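Local structure of jacalin-type lectin domain-containing protein (7KMV) at residues Ser16-Gly21 with Asp133-Tyr138; Pro22-Asp27 with Thr45-Thr50. The protein probably binds mannose and mannose-containing glycans, as a mannose-specific jacalin-related lectin from banana. The protein carries 1 engineered substitution. All blocks are in the same frame, centred on the assembly; numbering follows the deposited sequence.

Contact 1: Ser16-Gly21 with Asp133-Tyr138; sequences SEWDMG and DAIGVY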
loop_
_atom_site.group_PDB
_atom_site.type_symbol
_atom_site.label_atom_id
_atom_site.label_comp_id
_atom_site.label_asym_id
_atom_site.label_seq_id
_atom_site.Cartn_x
_atom_site.Cartn_y
_atom_site.Cartn_z
ATOM N N SER A 16 -21.015 0.998 6.578
ATOM C CA SER A 16 -21.020 -0.418 6.923
ATOM C C SER A 16 -19.926 -1.119 6.155
ATOM O O SER A 16 -19.640 -0.756 5.015
ATOM C CB SER A 16 -22.365 -1.047 6.566
ATOM O OG SER A 16 -23.415 -0.329 7.188
ATOM N N GLU A 17 -19.339 -2.143 6.773
ATOM C CA GLU A 17 -18.288 -2.946 6.171
ATOM C C GLU A 17 -18.798 -3.708 4.961
ATOM O O GLU A 17 -19.924 -4.228 4.952
ATOM C CB GLU A 17 -17.710 -3.947 7.173
ATOM C CG GLU A 17 -16.764 -3.347 8.194
ATOM C CD GLU A 17 -16.489 -4.260 9.375
ATOM O OE1 GLU A 17 -15.914 -5.353 9.164
ATOM O OE2 GLU A 17 -16.853 -3.884 10.514
ATOM N N TRP A 18 -17.961 -3.754 3.928
ATOM C CA TRP A 18 -18.228 -4.514 2.709
ATOM C C TRP A 18 -16.967 -5.211 2.283
ATOM O O TRP A 18 -15.852 -4.735 2.565
ATOM C CB TRP A 18 -18.792 -3.661 1.582
ATOM C CG TRP A 18 -17.948 -2.503 1.163
ATOM C CD1 TRP A 18 -18.050 -1.223 1.617
ATOM C CD2 TRP A 18 -17.011 -2.468 0.071
ATOM N NE1 TRP A 18 -17.204 -0.400 0.919
ATOM C CE2 TRP A 18 -16.553 -1.135 -0.041
ATOM C CE3 TRP A 18 -16.475 -3.442 -0.786
ATOM C CZ2 TRP A 18 -15.574 -0.753 -0.971
ATOM C CZ3 TRP A 18 -15.550 -3.057 -1.739
ATOM C CH2 TRP A 18 -15.102 -1.727 -1.826
ATOM N N ASP A 19 -17.138 -6.353 1.629
ATOM C CA ASP A 19 -16.004 -7.179 1.244
ATOM C C ASP A 19 -16.372 -8.019 0.038
ATOM O O ASP A 19 -17.197 -8.922 0.134
ATOM C CB ASP A 19 -15.587 -8.059 2.443
ATOM C CG ASP A 19 -14.232 -8.723 2.289
ATOM O OD1 ASP A 19 -13.765 -8.869 1.132
ATOM O OD2 ASP A 19 -13.634 -9.077 3.317
ATOM N N MET A 20 -15.739 -7.721 -1.091
ATOM C CA MET A 20 -15.926 -8.404 -2.367
ATOM C C MET A 20 -15.314 -9.830 -2.341
ATOM O O MET A 20 -15.779 -10.719 -3.066
ATOM C CB MET A 20 -15.216 -7.579 -3.457
ATOM C CG MET A 20 -15.562 -7.980 -4.848
ATOM S SD MET A 20 -14.403 -7.320 -6.034
ATOM C CE MET A 20 -13.637 -8.892 -6.618
ATOM N N GLY A 21 -14.228 -9.978 -1.582
ATOM C CA GLY A 21 -13.406 -11.183 -1.548
ATOM C C GLY A 21 -12.459 -11.138 -2.744
ATOM O O GLY A 21 -12.617 -10.274 -3.612
ATOM N N ASP A 133 -16.752 5.375 2.372
ATOM C CA ASP A 133 -16.062 5.864 3.574
ATOM C C ASP A 133 -14.600 5.374 3.591
ATOM O O ASP A 133 -13.699 6.115 3.976
ATOM C CB ASP A 133 -16.774 5.339 4.828
ATOM C CG ASP A 133 -18.169 5.897 4.976
ATOM O OD1 ASP A 133 -19.093 5.354 4.333
ATOM O OD2 ASP A 133 -18.331 6.894 5.714
ATOM N N ALA A 134 -14.382 4.111 3.194
ATOM C CA ALA A 134 -13.041 3.499 3.218
ATOM C C ALA A 134 -12.881 2.442 2.112
ATOM O O ALA A 134 -13.867 1.846 1.659
ATOM C CB ALA A 134 -12.774 2.882 4.582
ATOM N N ILE A 135 -11.643 2.227 1.674
ATOM C CA ILE A 135 -11.338 1.263 0.620
ATOM C C ILE A 135 -10.012 0.535 0.944
ATOM O O ILE A 135 -9.126 1.086 1.595
ATOM C CB ILE A 135 -11.371 1.934 -0.795
ATOM C CG1 ILE A 135 -11.621 0.885 -1.923
ATOM C CG2 ILE A 135 -10.129 2.798 -1.078
ATOM C CD1 ILE A 135 -12.032 1.439 -3.323
ATOM N N GLY A 136 -9.945 -0.707 0.523
ATOM C CA GLY A 136 -8.793 -1.588 0.652
ATOM C C GLY A 136 -8.774 -2.491 -0.562
ATOM O O GLY A 136 -9.767 -2.534 -1.302
ATOM N N VAL A 137 -7.657 -3.232 -0.782
ATOM C CA VAL A 137 -7.545 -4.130 -1.936
ATOM C C VAL A 137 -7.023 -5.489 -1.546
ATOM O O VAL A 137 -6.228 -5.600 -0.607
ATOM C CB VAL A 137 -6.669 -3.546 -3.093
ATOM C CG1 VAL A 137 -7.391 -2.416 -3.838
ATOM C CG2 VAL A 137 -5.284 -3.094 -2.606
ATOM N N TYR A 138 -7.417 -6.512 -2.308
ATOM C CA TYR A 138 -6.845 -7.850 -2.205
ATOM C C TYR A 138 -5.713 -7.844 -3.203
ATOM O O TYR A 138 -5.829 -7.225 -4.259
ATOM C CB TYR A 138 -7.858 -8.925 -2.636
ATOM C CG TYR A 138 -8.847 -9.259 -1.541
ATOM C CD1 TYR A 138 -10.027 -8.535 -1.396
ATOM C CD2 TYR A 138 -8.611 -10.311 -0.660
ATOM C CE1 TYR A 138 -10.953 -8.857 -0.400
ATOM C CE2 TYR A 138 -9.530 -10.640 0.333
ATOM C CZ TYR A 138 -10.701 -9.915 0.454
ATOM O OH TYR A 138 -11.603 -10.254 1.436
#

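Contact 2: Pro22-Asp27 with Thr45-Thr50; sequences PAYRID and TRYGLT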
loop_
_atom_site.group_PDB
_atom_site.type_symbol
_atom_site.label_atom_id
_atom_site.label_comp_id
_atom_site.label_asym_id
_atom_site.label_seq_id
_atom_site.Cartn_x
_atom_site.Cartn_y
_atom_site.Cartn_z
ATOM N N PRO A 22 -11.429 -12.013 -2.840
ATOM C CA PRO A 22 -10.553 -11.965 -4.029
ATOM C C PRO A 22 -11.186 -12.634 -5.244
ATOM O O PRO A 22 -12.005 -13.543 -5.088
ATOM C CB PRO A 22 -9.315 -12.754 -3.583
ATOM C CG PRO A 22 -9.866 -13.766 -2.613
ATOM C CD PRO A 22 -11.047 -13.108 -1.921
ATOM N N ALA A 23 -10.797 -12.216 -6.448
ATOM C CA ALA A 23 -11.299 -12.839 -7.677
ATOM C C ALA A 23 -10.157 -13.023 -8.642
ATOM O O ALA A 23 -9.348 -12.109 -8.819
ATOM C CB ALA A 23 -12.395 -11.986 -8.319
ATOM N N TYR A 24 -10.111 -14.194 -9.293
ATOM C CA TYR A 24 -9.069 -14.539 -10.265
ATOM C C TYR A 24 -9.116 -13.642 -11.501
ATOM O O TYR A 24 -8.089 -13.399 -12.136
ATOM C CB TYR A 24 -9.148 -16.036 -10.635
ATOM C CG TYR A 24 -8.800 -16.926 -9.460
ATOM C CD1 TYR A 24 -7.489 -17.030 -9.005
ATOM C CD2 TYR A 24 -9.786 -17.628 -8.775
ATOM C CE1 TYR A 24 -7.167 -17.804 -7.893
ATOM C CE2 TYR A 24 -9.478 -18.393 -7.648
ATOM C CZ TYR A 24 -8.165 -18.480 -7.214
ATOM O OH TYR A 24 -7.833 -19.242 -6.123
ATOM N N ARG A 25 -10.297 -13.098 -11.797
ATOM C CA ARG A 25 -10.476 -12.221 -12.929
ATOM C C ARG A 25 -11.463 -11.113 -12.599
ATOM O O ARG A 25 -12.581 -11.399 -12.187
ATOM C CB ARG A 25 -10.955 -13.053 -14.152
ATOM C CG ARG A 25 -11.573 -12.261 -15.298
ATOM C CD ARG A 25 -10.528 -11.533 -16.115
ATOM N NE ARG A 25 -11.141 -10.756 -17.190
ATOM C CZ ARG A 25 -10.508 -9.843 -17.917
ATOM N NH1 ARG A 25 -9.234 -9.559 -17.677
ATOM N NH2 ARG A 25 -11.147 -9.199 -18.882
ATOM N N ILE A 26 -11.045 -9.855 -12.784
ATOM C CA ILE A 26 -11.931 -8.692 -12.654
ATOM C C ILE A 26 -12.296 -8.309 -14.100
ATOM O O ILE A 26 -11.413 -8.097 -14.939
ATOM C CB ILE A 26 -11.284 -7.534 -11.841
ATOM C CG1 ILE A 26 -11.125 -7.944 -10.347
ATOM C CG2 ILE A 26 -12.156 -6.253 -11.966
ATOM C CD1 ILE A 26 -10.159 -7.056 -9.545
ATOM N N ASP A 27 -13.595 -8.294 -14.408
ATOM C CA ASP A 27 -14.084 -8.037 -15.765
ATOM C C ASP A 27 -14.265 -6.555 -16.053
ATOM O O ASP A 27 -13.946 -6.107 -17.147
ATOM C CB ASP A 27 -15.423 -8.751 -15.977
ATOM C CG ASP A 27 -15.292 -10.248 -15.810
ATOM O OD1 ASP A 27 -14.457 -10.852 -16.516
ATOM O OD2 ASP A 27 -15.999 -10.803 -14.969
ATOM N N THR A 45 -15.180 -12.607 -12.249
ATOM C CA THR A 45 -15.475 -14.010 -12.553
ATOM C C THR A 45 -14.561 -14.875 -11.727
ATOM O O THR A 45 -13.352 -14.628 -11.698
ATOM C CB THR A 45 -15.364 -14.279 -14.078
ATOM O OG1 THR A 45 -16.295 -13.445 -14.761
ATOM C CG2 THR A 45 -15.655 -15.732 -14.442
ATOM N N ARG A 46 -15.144 -15.843 -10.998
ATOM C CA ARG A 46 -14.397 -16.783 -10.140
ATOM C C ARG A 46 -15.236 -18.019 -9.867
ATOM O O ARG A 46 -16.468 -17.936 -9.686
ATOM C CB ARG A 46 -13.968 -16.140 -8.803
ATOM C CG ARG A 46 -15.142 -15.706 -7.904
ATOM C CD ARG A 46 -14.641 -15.012 -6.656
ATOM N NE ARG A 46 -15.758 -14.625 -5.809
ATOM C CZ ARG A 46 -15.785 -13.559 -5.019
ATOM N NH1 ARG A 46 -14.733 -12.747 -4.947
ATOM N NH2 ARG A 46 -16.867 -13.288 -4.302
ATOM N N TYR A 47 -14.558 -19.170 -9.826
ATOM C CA TYR A 47 -15.162 -20.469 -9.533
ATOM C C TYR A 47 -16.341 -20.820 -10.475
ATOM O O TYR A 47 -17.247 -21.547 -10.071
ATOM C CB TYR A 47 -15.541 -20.552 -8.032
ATOM C CG TYR A 47 -14.340 -20.336 -7.144
ATOM C CD1 TYR A 47 -13.462 -21.379 -6.861
ATOM C CD2 TYR A 47 -14.030 -19.071 -6.650
ATOM C CE1 TYR A 47 -12.345 -21.183 -6.059
ATOM C CE2 TYR A 47 -12.918 -18.866 -5.838
ATOM C CZ TYR A 47 -12.072 -19.923 -5.557
ATOM O OH TYR A 47 -10.973 -19.727 -4.766
ATOM N N GLY A 48 -16.261 -20.357 -11.730
ATOM C CA GLY A 48 -17.217 -20.672 -12.786
ATOM C C GLY A 48 -18.410 -19.746 -12.930
ATOM O O GLY A 48 -19.267 -19.993 -13.782
ATOM N N LEU A 49 -18.475 -18.664 -12.118
ATOM C CA LEU A 49 -19.588 -17.705 -12.194
ATOM C C LEU A 49 -19.102 -16.272 -12.247
ATOM O O LEU A 49 -18.086 -15.941 -11.637
ATOM C CB LEU A 49 -20.526 -17.857 -10.987
ATOM C CG LEU A 49 -21.518 -19.045 -10.979
ATOM C CD1 LEU A 49 -22.397 -18.950 -9.771
ATOM C CD2 LEU A 49 -22.423 -19.059 -12.217
ATOM N N THR A 50 -19.860 -15.425 -12.957
ATOM C CA THR A 50 -19.645 -13.974 -13.071
ATOM C C THR A 50 -20.644 -13.309 -12.123
ATOM O O THR A 50 -21.778 -13.769 -12.000
ATOM C CB THR A 50 -19.795 -13.524 -14.535
ATOM O OG1 THR A 50 -18.820 -14.201 -15.322
ATOM C CG2 THR A 50 -19.606 -12.006 -14.725
#

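Contact 1: Ser16-Gly21 with Asp133-Tyr138
OD1 of Asp-19 is gripped by two donors. The phenol OH of Tyr-138 reaches it at 2.6 Å on its syn lone pair, while the backbone N of Gly-21 bonds to OD1 at 3.0 Å from the anti side, 27° out of the carboxylate plane, closing an Asx turn. With CG anti to its own backbone N (chi1 -166°), Asp-19 sends the carboxylate across to the tyrosine, where OD1 lies at the ring edge. The carboxylate and ring planes are 37° apart, and the second oxygen, OD2, forms a salt bridge with Lys-6. A short acid suits this place because it can serve the turn and the phenol together. The carbonyl carbon of Gly-21, a residue at positive phi, sits over one face of the same ring, near the rim; its CA comes within 3.6 Å of Tyr-138 CE1. Farther back along the strands the meeting is looser: the buried Trp-18 brings CH2 to 4.4 Å from Ile-135 CG1, and its ring also stacks with Tyr-55. Strand 118-128 runs between 16-19 and 132-140, which explains the axis separation of 8.7 Å. Two next-but-one strands joined by side chains across an intervening strand belong here to one four-stranded sheet of the jacalin-type beta-prism.

Contact 2: Pro22-Asp27 with Thr45-Thr50
The tight part of this contact lies between Arg-25, Asp-27 and Thr-45, where two strands pair and a carboxylate ties one strand to the other. Arg-25 and Thr-45 form an antiparallel hydrogen-bonded pair: the bond from Thr-45 N to Arg-25 O measures 2.9 Å, whereas the return bond from Arg-25 N to Thr-45 O is weak at 3.4 Å. Alongside, Thr-45 OG1 donates to the syn lone pair of Asp-27 OD2 at 2.7 Å. Threonine suits this place because its OG1, anti to the carbonyl carbon (chi1 -60°), bonds the acid while the branched side chain stays compatible with a strand. Asp-27 OD1 makes a long salt bridge with Arg-25 NE, and that guanidinium finds its stronger partner in the carbonyl of Glu-68. Arg-46 runs out straight past Ala-23, whose small CB lies 4.1 Å from Arg-46 CD, and gives NH1 to Pro-22 O at 2.8 Å from above the carbonyl plane. On the exposed side the contact is looser. There Tyr-24 turns an edge toward the face of Tyr-47 in an offset T-shaped pair, with centroids 5.7 Å apart and planes at 67°. Tyr-47 enters the type I' turn from Arg-46 to Leu-49, and Gly-48 follows with positive phi. This tight turn joins strands 37-46 and 49-56 as a beta hairpin, at the edge of a four-stranded sheet of the beta-prism.

The centres of contact 1 and contact 2 lie about 17 Å apart, yet Gly-21 is followed directly by Pro-22, and side chains of each contact touch the other. Arg-46 of contact 2 reaches back to contact 1: its NH1 lies 3.0 Å from Met-20 O, a probable hydrogen bond, so one guanidinium nitrogen addresses carbonyls on both sides of the junction. Pro-22 also packs its ring on contact 1, with CD 3.7 Å from Tyr-138 CE2. Along the chain, 22-27 and 45-50 are nested within the span closed by 16-21 and 133-138. Strand 16-19 and strand 25-33, which follow each other in the chain, belong to different sheets of the prism.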